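Local coordinates for protein nidogen (Mus musculus, PDB 1NPE) that is a basement-membrane glycoprotein whose YWTD propeller domain probably binds laminin and so helps tie the matrix together, at residues Thr119-Pro124 with Trp138-Arg143; Pro146-Ser151 with Ile160-Asn165; Leu166-Gly171 with Leu208-Ala213; Val37-Ala42 with Ser80-Ala85. All coordinates share one frame; numbering follows the deposited sequence.

Interaction 1 (Thr119-Pro124 with Trp138-Arg143); sequences TGLVNP and WTDWNR. With CD (cadmium ion), chain C.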
loop_
_atom_site.group_PDB
_atom_site.type_symbol
_atom_site.label_atom_id
_atom_site.label_comp_id
_atom_site.label_asym_id
_atom_site.label_seq_id
_atom_site.Cartn_x
_atom_site.Cartn_y
_atom_site.Cartn_z
ATOM N N THR A 119 -2.503 -4.396 16.355
ATOM C CA THR A 119 -1.223 -4.696 16.977
ATOM C C THR A 119 -0.548 -5.683 16.039
ATOM O O THR A 119 -1.229 -6.390 15.303
ATOM C CB THR A 119 -1.385 -5.317 18.392
ATOM O OG1 THR A 119 -2.227 -6.475 18.329
ATOM C CG2 THR A 119 -1.988 -4.306 19.356
ATOM N N GLY A 120 0.782 -5.690 16.023
ATOM C CA GLY A 120 1.512 -6.592 15.147
ATOM C C GLY A 120 1.379 -6.253 13.662
ATOM O O GLY A 120 1.657 -7.089 12.799
ATOM N N LEU A 121 0.904 -5.048 13.363
ATOM C CA LEU A 121 0.742 -4.607 11.979
ATOM C C LEU A 121 1.668 -3.437 11.721
ATOM O O LEU A 121 1.632 -2.447 12.435
ATOM C CB LEU A 121 -0.701 -4.182 11.699
ATOM C CG LEU A 121 -1.780 -5.261 11.830
ATOM C CD1 LEU A 121 -3.150 -4.628 11.678
ATOM C CD2 LEU A 121 -1.569 -6.362 10.797
ATOM N N VAL A 122 2.501 -3.564 10.700
ATOM C CA VAL A 122 3.448 -2.517 10.342
ATOM C C VAL A 122 3.175 -2.041 8.915
ATOM O O VAL A 122 3.049 -0.846 8.668
ATOM C CB VAL A 122 4.902 -3.030 10.487
ATOM C CG1 VAL A 122 5.913 -2.007 9.928
ATOM C CG2 VAL A 122 5.195 -3.309 11.964
ATOM N N ASN A 123 3.093 -2.983 7.980
ATOM C CA ASN A 123 2.815 -2.659 6.585
ATOM C C ASN A 123 1.765 -3.599 5.976
ATOM O O ASN A 123 2.022 -4.266 4.973
ATOM C CB ASN A 123 4.101 -2.678 5.744
ATOM C CG ASN A 123 4.827 -1.327 5.729
ATOM O OD1 ASN A 123 6.052 -1.269 5.774
ATOM N ND2 ASN A 123 4.069 -0.247 5.642
ATOM N N PRO A 124 0.575 -3.696 6.597
ATOM C CA PRO A 124 -0.435 -4.584 6.012
ATOM C C PRO A 124 -0.796 -4.015 4.647
ATOM O O PRO A 124 -0.711 -2.806 4.435
ATOM C CB PRO A 124 -1.607 -4.452 6.985
ATOM C CG PRO A 124 -1.481 -3.025 7.449
ATOM C CD PRO A 124 0.011 -2.957 7.739
ATOM N N TRP A 138 -4.505 -11.862 5.095
ATOM C CA TRP A 138 -3.825 -10.623 4.717
ATOM C C TRP A 138 -2.316 -10.746 4.702
ATOM O O TRP A 138 -1.758 -11.702 5.248
ATOM C CB TRP A 138 -4.234 -9.470 5.637
ATOM C CG TRP A 138 -3.770 -9.601 7.063
ATOM C CD1 TRP A 138 -2.603 -9.116 7.597
ATOM C CD2 TRP A 138 -4.493 -10.190 8.149
ATOM N NE1 TRP A 138 -2.565 -9.361 8.948
ATOM C CE2 TRP A 138 -3.712 -10.016 9.314
ATOM C CE3 TRP A 138 -5.730 -10.840 8.255
ATOM C CZ2 TRP A 138 -4.132 -10.469 10.575
ATOM C CZ3 TRP A 138 -6.145 -11.291 9.505
ATOM C CH2 TRP A 138 -5.347 -11.102 10.648
ATOM N N THR A 139 -1.665 -9.790 4.041
ATOM C CA THR A 139 -0.207 -9.761 3.979
ATOM C C THR A 139 0.279 -8.529 4.726
ATOM O O THR A 139 -0.454 -7.547 4.873
ATOM C CB THR A 139 0.340 -9.657 2.532
ATOM O OG1 THR A 139 0.106 -8.341 2.017
ATOM C CG2 THR A 139 -0.317 -10.672 1.628
ATOM N N ASP A 140 1.499 -8.610 5.234
ATOM C CA ASP A 140 2.130 -7.496 5.929
ATOM C C ASP A 140 3.553 -7.551 5.403
ATOM O O ASP A 140 4.315 -8.450 5.747
ATOM C CB ASP A 140 2.101 -7.692 7.452
ATOM C CG ASP A 140 2.658 -6.484 8.223
ATOM O OD1 ASP A 140 3.507 -5.742 7.691
ATOM O OD2 ASP A 140 2.259 -6.283 9.385
ATOM N N TRP A 141 3.904 -6.604 4.543
ATOM C CA TRP A 141 5.241 -6.609 3.964
ATOM C C TRP A 141 6.365 -6.065 4.836
ATOM O O TRP A 141 7.435 -5.734 4.326
ATOM C CB TRP A 141 5.243 -5.992 2.556
ATOM C CG TRP A 141 4.771 -4.594 2.479
ATOM C CD1 TRP A 141 3.493 -4.174 2.268
ATOM C CD2 TRP A 141 5.580 -3.416 2.533
ATOM N NE1 TRP A 141 3.453 -2.805 2.177
ATOM C CE2 TRP A 141 4.722 -2.312 2.332
ATOM C CE3 TRP A 141 6.951 -3.185 2.724
ATOM C CZ2 TRP A 141 5.187 -0.988 2.316
ATOM C CZ3 TRP A 141 7.420 -1.862 2.712
ATOM C CH2 TRP A 141 6.536 -0.785 2.507
ATOM N N ASN A 142 6.112 -6.012 6.146
ATOM C CA ASN A 142 7.074 -5.588 7.185
ATOM C C ASN A 142 8.473 -6.033 6.750
ATOM O O ASN A 142 8.771 -7.225 6.750
ATOM C CB ASN A 142 6.694 -6.302 8.499
ATOM C CG ASN A 142 7.558 -5.898 9.704
ATOM O OD1 ASN A 142 7.120 -6.038 10.845
ATOM N ND2 ASN A 142 8.774 -5.431 9.462
ATOM N N ARG A 143 9.313 -5.078 6.363
ATOM C CA ARG A 143 10.667 -5.386 5.894
ATOM C C ARG A 143 11.418 -6.403 6.745
ATOM O O ARG A 143 12.051 -7.317 6.215
ATOM C CB ARG A 143 11.498 -4.107 5.787
ATOM C CG ARG A 143 11.208 -3.259 4.570
ATOM C CD ARG A 143 11.887 -3.802 3.324
ATOM N NE ARG A 143 11.708 -2.891 2.200
ATOM C CZ ARG A 143 12.067 -3.146 0.946
ATOM N NH1 ARG A 143 12.646 -4.297 0.620
ATOM N NH2 ARG A 143 11.802 -2.258 0.004
HETATM CD CD CD C . 2.824 1.311 9.486
HETATM O O HOH W 1 4.174 -6.535 11.346
HETATM O O HOH W 2 8.553 -2.152 6.573
HETATM O O HOH W 3 1.209 -1.397 2.868
HETATM O O HOH W 4 4.544 0.901 11.223
HETATM O O HOH W 5 4.430 1.662 7.437
HETATM O O HOH W 6 2.859 3.941 9.986
#

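Interaction 2 (Pro146-Ser151 with Ile160-Asn165); sequences PKIETS and ILAQDN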
loop_
_atom_site.group_PDB
_atom_site.type_symbol
_atom_site.label_atom_id
_atom_site.label_comp_id
_atom_site.label_asym_id
_atom_site.label_seq_id
_atom_site.Cartn_x
_atom_site.Cartn_y
_atom_site.Cartn_z
ATOM N N PRO A 146 8.162 -10.015 7.421
ATOM C CA PRO A 146 7.023 -10.131 6.501
ATOM C C PRO A 146 6.174 -11.355 6.857
ATOM O O PRO A 146 6.696 -12.358 7.334
ATOM C CB PRO A 146 7.708 -10.302 5.144
ATOM C CG PRO A 146 8.956 -11.049 5.504
ATOM C CD PRO A 146 9.428 -10.293 6.723
ATOM N N LYS A 147 4.871 -11.283 6.621
ATOM C CA LYS A 147 4.016 -12.414 6.951
ATOM C C LYS A 147 2.673 -12.463 6.240
ATOM O O LYS A 147 2.220 -11.476 5.658
ATOM C CB LYS A 147 3.801 -12.482 8.468
ATOM C CG LYS A 147 3.295 -11.191 9.072
ATOM C CD LYS A 147 3.219 -11.243 10.589
ATOM C CE LYS A 147 2.626 -9.942 11.128
ATOM N NZ LYS A 147 2.378 -9.966 12.600
ATOM N N ILE A 148 2.111 -13.665 6.195
ATOM C CA ILE A 148 0.794 -13.911 5.627
ATOM C C ILE A 148 0.015 -14.363 6.859
ATOM O O ILE A 148 0.422 -15.307 7.542
ATOM C CB ILE A 148 0.796 -15.068 4.589
ATOM C CG1 ILE A 148 1.828 -14.809 3.488
ATOM C CG2 ILE A 148 -0.587 -15.220 3.969
ATOM C CD1 ILE A 148 1.531 -13.597 2.626
ATOM N N GLU A 149 -1.059 -13.659 7.193
ATOM C CA GLU A 149 -1.844 -14.035 8.365
ATOM C C GLU A 149 -3.276 -14.373 8.017
ATOM O O GLU A 149 -3.785 -14.004 6.956
ATOM C CB GLU A 149 -1.871 -12.908 9.404
ATOM C CG GLU A 149 -0.540 -12.538 10.034
ATOM C CD GLU A 149 -0.711 -11.660 11.266
ATOM O OE1 GLU A 149 -0.989 -12.204 12.358
ATOM O OE2 GLU A 149 -0.568 -10.426 11.145
ATOM N N THR A 150 -3.924 -15.075 8.935
ATOM C CA THR A 150 -5.313 -15.435 8.767
ATOM C C THR A 150 -6.029 -15.294 10.098
ATOM O O THR A 150 -5.405 -15.266 11.159
ATOM C CB THR A 150 -5.501 -16.884 8.240
ATOM O OG1 THR A 150 -6.880 -17.094 7.933
ATOM C CG2 THR A 150 -5.102 -17.906 9.281
ATOM N N SER A 151 -7.343 -15.164 10.025
ATOM C CA SER A 151 -8.178 -15.076 11.213
ATOM C C SER A 151 -9.601 -15.308 10.755
ATOM O O SER A 151 -9.871 -15.360 9.550
ATOM C CB SER A 151 -8.071 -13.695 11.870
ATOM O OG SER A 151 -8.904 -12.743 11.224
ATOM N N ILE A 160 -0.390 -16.685 12.281
ATOM C CA ILE A 160 0.516 -16.532 11.157
ATOM C C ILE A 160 0.473 -17.812 10.333
ATOM O O ILE A 160 0.561 -18.909 10.876
ATOM C CB ILE A 160 1.955 -16.262 11.638
ATOM C CG1 ILE A 160 1.976 -15.010 12.515
ATOM C CG2 ILE A 160 2.878 -16.076 10.451
ATOM C CD1 ILE A 160 3.341 -14.661 13.088
ATOM N N LEU A 161 0.306 -17.655 9.024
ATOM C CA LEU A 161 0.234 -18.777 8.097
ATOM C C LEU A 161 1.602 -19.058 7.456
ATOM O O LEU A 161 1.997 -20.208 7.305
ATOM C CB LEU A 161 -0.811 -18.462 7.024
ATOM C CG LEU A 161 -1.870 -19.504 6.641
ATOM C CD1 LEU A 161 -2.455 -20.207 7.862
ATOM C CD2 LEU A 161 -2.965 -18.806 5.854
ATOM N N ALA A 162 2.305 -18.000 7.064
ATOM C CA ALA A 162 3.629 -18.108 6.446
ATOM C C ALA A 162 4.474 -16.961 6.984
ATOM O O ALA A 162 3.990 -15.834 7.126
ATOM C CB ALA A 162 3.528 -18.031 4.929
ATOM N N GLN A 163 5.748 -17.240 7.235
ATOM C CA GLN A 163 6.652 -16.246 7.808
ATOM C C GLN A 163 8.030 -16.322 7.164
ATOM O O GLN A 163 8.661 -15.298 6.892
ATOM C CB GLN A 163 6.769 -16.532 9.302
ATOM C CG GLN A 163 7.097 -15.365 10.178
ATOM C CD GLN A 163 7.044 -15.756 11.643
ATOM O OE1 GLN A 163 5.976 -15.779 12.254
ATOM N NE2 GLN A 163 8.193 -16.112 12.200
ATOM N N ASP A 164 8.497 -17.547 6.945
ATOM C CA ASP A 164 9.798 -17.798 6.342
ATOM C C ASP A 164 9.755 -17.636 4.837
ATOM O O ASP A 164 8.706 -17.787 4.211
ATOM C CB ASP A 164 10.266 -19.218 6.665
ATOM C CG ASP A 164 10.544 -19.425 8.138
ATOM O OD1 ASP A 164 10.541 -18.435 8.909
ATOM O OD2 ASP A 164 10.786 -20.589 8.523
ATOM N N ASN A 165 10.918 -17.358 4.265
ATOM C CA ASN A 165 11.066 -17.184 2.828
ATOM C C ASN A 165 10.052 -16.233 2.204
ATOM O O ASN A 165 9.450 -16.534 1.174
ATOM C CB ASN A 165 11.044 -18.543 2.123
ATOM C CG ASN A 165 12.200 -19.430 2.537
ATOM O OD1 ASN A 165 12.017 -20.617 2.813
ATOM N ND2 ASN A 165 13.401 -18.858 2.584
#

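Interaction 3 (Leu166-Gly171 with Leu208-Ala213); sequences LGLPNG and LQYPFA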
loop_
_atom_site.group_PDB
_atom_site.type_symbol
_atom_site.label_atom_id
_atom_site.label_comp_id
_atom_site.label_asym_id
_atom_site.label_seq_id
_atom_site.Cartn_x
_atom_site.Cartn_y
_atom_site.Cartn_z
ATOM N N LEU A 166 9.816 -15.119 2.884
ATOM C CA LEU A 166 8.917 -14.077 2.399
ATOM C C LEU A 166 9.752 -12.807 2.348
ATOM O O LEU A 166 10.612 -12.600 3.203
ATOM C CB LEU A 166 7.733 -13.864 3.353
ATOM C CG LEU A 166 6.597 -14.891 3.449
ATOM C CD1 LEU A 166 5.567 -14.428 4.487
ATOM C CD2 LEU A 166 5.930 -15.054 2.099
ATOM N N GLY A 167 9.521 -11.977 1.335
ATOM C CA GLY A 167 10.255 -10.732 1.211
ATOM C C GLY A 167 9.307 -9.553 1.274
ATOM O O GLY A 167 9.241 -8.843 2.277
ATOM N N LEU A 168 8.572 -9.338 0.190
ATOM C CA LEU A 168 7.604 -8.260 0.116
ATOM C C LEU A 168 6.267 -8.807 -0.401
ATOM O O LEU A 168 5.951 -8.680 -1.592
ATOM C CB LEU A 168 8.124 -7.144 -0.803
ATOM C CG LEU A 168 9.455 -6.469 -0.431
ATOM C CD1 LEU A 168 9.898 -5.500 -1.542
ATOM C CD2 LEU A 168 9.332 -5.735 0.899
ATOM N N PRO A 169 5.514 -9.524 0.459
ATOM C CA PRO A 169 4.220 -10.062 0.017
ATOM C C PRO A 169 3.245 -8.899 -0.126
ATOM O O PRO A 169 2.715 -8.399 0.862
ATOM C CB PRO A 169 3.834 -11.017 1.150
ATOM C CG PRO A 169 4.495 -10.427 2.355
ATOM C CD PRO A 169 5.845 -9.995 1.817
ATOM N N ASN A 170 3.064 -8.434 -1.360
ATOM C CA ASN A 170 2.198 -7.296 -1.628
ATOM C C ASN A 170 0.709 -7.567 -1.778
ATOM O O ASN A 170 -0.112 -6.742 -1.406
ATOM C CB ASN A 170 2.726 -6.515 -2.829
ATOM C CG ASN A 170 3.979 -5.721 -2.497
ATOM O OD1 ASN A 170 4.138 -5.225 -1.374
ATOM N ND2 ASN A 170 4.868 -5.586 -3.470
ATOM N N GLY A 171 0.362 -8.708 -2.349
ATOM C CA GLY A 171 -1.037 -9.032 -2.516
ATOM C C GLY A 171 -1.284 -10.520 -2.414
ATOM O O GLY A 171 -0.363 -11.326 -2.552
ATOM N N LEU A 208 8.696 -13.537 -11.241
ATOM C CA LEU A 208 7.850 -12.347 -11.154
ATOM C C LEU A 208 8.712 -11.123 -10.834
ATOM O O LEU A 208 9.355 -11.058 -9.787
ATOM C CB LEU A 208 6.721 -12.529 -10.128
ATOM C CG LEU A 208 5.582 -13.497 -10.493
ATOM C CD1 LEU A 208 6.072 -14.944 -10.491
ATOM C CD2 LEU A 208 4.423 -13.329 -9.511
ATOM N N GLN A 209 8.722 -10.163 -11.754
ATOM C CA GLN A 209 9.529 -8.950 -11.626
ATOM C C GLN A 209 9.243 -8.057 -10.413
ATOM O O GLN A 209 10.100 -7.898 -9.547
ATOM C CB GLN A 209 9.450 -8.146 -12.925
ATOM C CG GLN A 209 9.798 -8.964 -14.164
ATOM C CD GLN A 209 11.080 -8.503 -14.834
ATOM O OE1 GLN A 209 12.183 -8.790 -14.363
ATOM N NE2 GLN A 209 10.942 -7.786 -15.942
ATOM N N TYR A 210 8.067 -7.443 -10.364
ATOM C CA TYR A 210 7.708 -6.595 -9.233
ATOM C C TYR A 210 6.205 -6.534 -9.078
ATOM O O TYR A 210 5.573 -5.510 -9.348
ATOM C CB TYR A 210 8.284 -5.174 -9.357
ATOM C CG TYR A 210 8.487 -4.532 -7.997
ATOM C CD1 TYR A 210 9.742 -4.533 -7.387
ATOM C CD2 TYR A 210 7.409 -4.009 -7.280
ATOM C CE1 TYR A 210 9.918 -4.039 -6.094
ATOM C CE2 TYR A 210 7.575 -3.514 -5.988
ATOM C CZ TYR A 210 8.827 -3.537 -5.402
ATOM O OH TYR A 210 8.986 -3.094 -4.121
ATOM N N PRO A 211 5.610 -7.639 -8.613
ATOM C CA PRO A 211 4.169 -7.771 -8.402
ATOM C C PRO A 211 3.674 -6.854 -7.300
ATOM O O PRO A 211 4.337 -6.702 -6.274
ATOM C CB PRO A 211 4.016 -9.221 -7.938
ATOM C CG PRO A 211 5.275 -9.885 -8.296
ATOM C CD PRO A 211 6.317 -8.838 -8.141
ATOM N N PHE A 212 2.504 -6.262 -7.511
ATOM C CA PHE A 212 1.895 -5.409 -6.503
ATOM C C PHE A 212 0.598 -6.013 -5.965
ATOM O O PHE A 212 0.378 -6.041 -4.755
ATOM C CB PHE A 212 1.598 -4.007 -7.031
ATOM C CG PHE A 212 0.889 -3.152 -6.031
ATOM C CD1 PHE A 212 1.603 -2.518 -5.016
ATOM C CD2 PHE A 212 -0.506 -3.058 -6.031
ATOM C CE1 PHE A 212 0.944 -1.813 -4.015
ATOM C CE2 PHE A 212 -1.169 -2.356 -5.037
ATOM C CZ PHE A 212 -0.443 -1.733 -4.023
ATOM N N ALA A 213 -0.298 -6.406 -6.868
ATOM C CA ALA A 213 -1.569 -6.986 -6.464
ATOM C C ALA A 213 -1.885 -8.203 -7.308
ATOM O O ALA A 213 -1.332 -8.382 -8.395
ATOM C CB ALA A 213 -2.685 -5.964 -6.583
HETATM O O HOH W 7 -1.983 -5.699 -3.285
#

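Interaction 4 (Val37-Ala42 with Ser80-Ala85); sequences VIIGLA and SPEGIA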
loop_
_atom_site.group_PDB
_atom_site.type_symbol
_atom_site.label_atom_id
_atom_site.label_comp_id
_atom_site.label_asym_id
_atom_site.label_seq_id
_atom_site.Cartn_x
_atom_site.Cartn_y
_atom_site.Cartn_z
ATOM N N VAL A 37 -5.605 8.557 -6.142
ATOM C CA VAL A 37 -4.616 7.526 -6.430
ATOM C C VAL A 37 -5.266 6.260 -5.870
ATOM O O VAL A 37 -5.182 5.975 -4.669
ATOM C CB VAL A 37 -3.252 7.789 -5.733
ATOM C CG1 VAL A 37 -2.320 6.604 -5.940
ATOM C CG2 VAL A 37 -2.608 9.060 -6.285
ATOM N N ILE A 38 -6.000 5.565 -6.735
ATOM C CA ILE A 38 -6.704 4.346 -6.367
ATOM C C ILE A 38 -5.695 3.232 -6.118
ATOM O O ILE A 38 -4.843 2.961 -6.962
ATOM C CB ILE A 38 -7.669 3.907 -7.492
ATOM C CG1 ILE A 38 -8.520 5.091 -7.962
ATOM C CG2 ILE A 38 -8.578 2.790 -6.994
ATOM C CD1 ILE A 38 -9.591 5.527 -6.977
ATOM N N ILE A 39 -5.790 2.586 -4.961
ATOM C CA ILE A 39 -4.861 1.515 -4.626
ATOM C C ILE A 39 -5.537 0.150 -4.543
ATOM O O ILE A 39 -5.247 -0.732 -5.350
ATOM C CB ILE A 39 -4.120 1.808 -3.308
ATOM C CG1 ILE A 39 -3.361 3.137 -3.411
ATOM C CG2 ILE A 39 -3.163 0.671 -2.979
ATOM C CD1 ILE A 39 -2.186 3.113 -4.385
ATOM N N GLY A 40 -6.433 -0.026 -3.573
ATOM C CA GLY A 40 -7.114 -1.301 -3.423
ATOM C C GLY A 40 -8.440 -1.393 -4.155
ATOM O O GLY A 40 -9.141 -0.392 -4.298
ATOM N N LEU A 41 -8.780 -2.590 -4.632
ATOM C CA LEU A 41 -10.044 -2.813 -5.330
ATOM C C LEU A 41 -10.707 -4.104 -4.870
ATOM O O LEU A 41 -10.032 -5.080 -4.551
ATOM C CB LEU A 41 -9.837 -2.906 -6.843
ATOM C CG LEU A 41 -9.502 -1.667 -7.680
ATOM C CD1 LEU A 41 -9.319 -2.109 -9.123
ATOM C CD2 LEU A 41 -10.603 -0.605 -7.576
ATOM N N ALA A 42 -12.035 -4.106 -4.855
ATOM C CA ALA A 42 -12.807 -5.289 -4.475
ATOM C C ALA A 42 -14.140 -5.237 -5.217
ATOM O O ALA A 42 -14.547 -4.179 -5.708
ATOM C CB ALA A 42 -13.028 -5.343 -2.958
ATOM N N SER A 80 -3.540 5.221 5.509
ATOM C CA SER A 80 -3.172 4.779 4.165
ATOM C C SER A 80 -3.853 3.443 3.816
ATOM O O SER A 80 -3.243 2.376 3.911
ATOM C CB SER A 80 -1.650 4.637 4.062
ATOM O OG SER A 80 -1.251 4.379 2.730
ATOM N N PRO A 81 -5.132 3.494 3.406
ATOM C CA PRO A 81 -5.886 2.280 3.043
ATOM C C PRO A 81 -5.347 1.721 1.725
ATOM O O PRO A 81 -5.373 2.398 0.702
ATOM C CB PRO A 81 -7.326 2.786 2.936
ATOM C CG PRO A 81 -7.151 4.197 2.454
ATOM C CD PRO A 81 -5.953 4.709 3.248
ATOM N N GLU A 82 -4.844 0.492 1.757
ATOM C CA GLU A 82 -4.244 -0.093 0.567
ATOM C C GLU A 82 -4.779 -1.432 0.094
ATOM O O GLU A 82 -4.288 -1.983 -0.890
ATOM C CB GLU A 82 -2.742 -0.203 0.773
ATOM C CG GLU A 82 -2.056 1.135 0.905
ATOM C CD GLU A 82 -0.615 0.992 1.283
ATOM O OE1 GLU A 82 0.030 0.021 0.843
ATOM O OE2 GLU A 82 -0.121 1.855 2.024
ATOM N N GLY A 83 -5.758 -1.959 0.812
ATOM C CA GLY A 83 -6.357 -3.228 0.455
ATOM C C GLY A 83 -7.758 -3.229 1.026
ATOM O O GLY A 83 -7.985 -2.685 2.100
ATOM N N ILE A 84 -8.703 -3.799 0.294
ATOM C CA ILE A 84 -10.079 -3.860 0.746
ATOM C C ILE A 84 -10.711 -5.171 0.283
ATOM O O ILE A 84 -10.491 -5.606 -0.849
ATOM C CB ILE A 84 -10.887 -2.616 0.259
ATOM C CG1 ILE A 84 -12.333 -2.679 0.754
ATOM C CG2 ILE A 84 -10.832 -2.484 -1.269
ATOM C CD1 ILE A 84 -13.095 -1.372 0.577
ATOM N N ALA A 85 -11.421 -5.827 1.201
ATOM C CA ALA A 85 -12.101 -7.096 0.938
ATOM C C ALA A 85 -13.542 -7.014 1.430
ATOM O O ALA A 85 -13.854 -6.227 2.320
ATOM C CB ALA A 85 -11.375 -8.239 1.623
HETATM O O HOH W 8 -8.094 -5.254 -2.297
#

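Interaction 1 (Thr119-Pro124 with Trp138-Arg143)
This is the YWTD motif at work in a six-bladed beta-propeller: W138, T139 and D140 are its last three letters, and the aspartate grips the loop that leads into the innermost strand of the same blade. Both carboxylate oxygens of D140 are used. D140 OD2 takes V122 N at 3.0 Å on its syn side, nearly straight, while D140 OD1 takes N123 N at 2.8 Å from above the carboxylate plane. From the other face of that plane N142 N also donates to D140 OD1, closing an Asx turn, so three amides fix the rotation of the group. With CG anti to the backbone N (chi1 -175°), D140 reaches across to the loop. This pins the chain just where V122 O binds the cadmium ion at 2.3 Å, a site completed by S98, D101 and waters. T139 OG1 instead faces the next blade, bonding to P169 O.

Beyond the motif, W141 N donates to N123 O at 3.0 Å, and the indole lies flat against the N123 side chain. N123 CB sits over the five-membered ring of W141, 3.5 Å from its centroid, and the amide plane is only 6° from that of the ring. With an alanine here, the N123 amide would probably lose the surface it stacks on and be freer to turn. L121 meets W138 at about a right angle, CD2 against NE1. Water 3 ties the indole to the start of strand 124-130, accepting from W141 NE1 at 2.7 Å and donating to P124 O at 2.9 Å.

Interaction 2 (Pro146-Ser151 with Ile160-Asn165)
I148 faces both L161 and A162 across the antiparallel pair, and its side chain is the one to follow. I148 CB lies 4.0 Å from A162 CB, on the same face of the sheet. I148 CG1, anti to the carbonyl carbon (chi1 -55°), runs alongside A162 CB at 3.9 Å; I148 CG2 has L161 CB as a loose neighbour at 4.5 Å. The tip, CD1, leaves the hairpin altogether and touches both T139 of the neighbouring strand and P169 of the next blade. The backbone explains the double pairing. I148 N donates to A162 O at 3.0 Å, while I148 O accepts L161 N at 2.8 Å in its carbonyl plane and, more weakly, A162 N. One residue further the register has slipped, and E149 pairs with I160, whose CG1 approaches E149 OE1; the carboxylate itself is held by K147 and by R158. L161 spreads its two methyls over T150, CD1 coming within 3.8 Å of T150 CG2. Two residues set against one make this a classic beta bulge, here in the short outermost strand of a YWTD propeller blade.

Interaction 3 (Leu166-Gly171 with Leu208-Ala213)
N170 and P211 meet through one very well aligned bond: N170 ND2 donates to P211 O at 3.1 Å, with an N-H...O angle of 175°. The donor lies in the carbonyl plane and the acceptor in the plane of the amide, so the bond lies in both planes, although the planes are twisted against each other. N170 sets its CG anti to its own carbonyl carbon (chi1 -73°), which carries the amide across to P211 while N170 CB stays beside F212 O, 3.1 Å away. The other end of the amide is taken as well, since N170 OD1 accepts from R125 and has a partner on the other protein chain; both ends being held, the amide can hardly flip.

Strands 169-175 and 211-217 are the innermost strands of successive blades of the six-bladed propeller. Their short segments run at 44° to each other and approach to 4.8 Å, but they are not joined as a sheet. Water 7 bridges them instead, donating to N170 O and to F212 O at 2.8 Å each. G171 suits the closeness: a CB there would come within about 3.0 Å of A213 CA.

Nearer the surface that meets the other protein, L168 and Y210 cross obliquely. The methyl CD1 of L168 comes up to Y210 OH at 3.6 Å, and that hydroxyl bonds to a polar side chain of the other chain. F212 turns its CB away from strand 169-175, and the rings of F212 and Y210 both lie nearly parallel to that of W226.

Interaction 4 (Val37-Ala42 with Ser80-Ala85)
A side-by-side contact between two blades, close to the centre of the chain, brings I39, G40 and A42 against E82, G83 and I84. The segments run nearly parallel, 20° apart and 4.9 Å at closest approach, and G40 makes that possible: G40 CA is 4.4 Å from G83 CA, and a CB on G40 would crowd G83. I39 holds CG1 anti to its carbonyl carbon (chi1 -58°), leaving CG2 to lie against E82 CB at 3.9 Å. Strands 36-44 and 81-87 are the innermost strands of consecutive blades of the YWTD propeller, and T53, the motif's threonine, links them by bonding through OG1 to both G40 N and P81 O. Water 8 adds another bridge, donating to L41 O and accepting from I84 N, both at 3.0 Å. The E82 carboxylate is well engaged: S80 OG donates to E82 OE2 at 2.9 Å, S98 shares that oxygen, and R125 forms a salt bridge to OE1. Were E82 a glutamine, R125 would probably be left without this counter-charge. Further along, A42 CB touches I84 O at 3.3 Å, and I84 CG2 lies 3.9 Å from G40 C.

In the fold
Interactions 1 and 2 share one blade: their centres are 10 Å apart, W138 O lies 2.8 Å from E149 N, and K147 NZ reaches G120 O. The next blade begins in interaction 3, which touches both, P146 CG of interaction 2 lying 3.2 Å from L166 O; the motif threonines T139 and T53 play matching parts at their two blade junctions. Interactions 3 and 4 meet near the propeller centre, F212 CZ lying 3.8 Å from I39 CG2, whereas interactions 2 and 4 stay about 11 Å apart at their nearest atoms. Of the four, interaction 1 ligates cadmium. Residues of interactions 1, 3 and 4 also contact the other protein chain; interaction 2 does not.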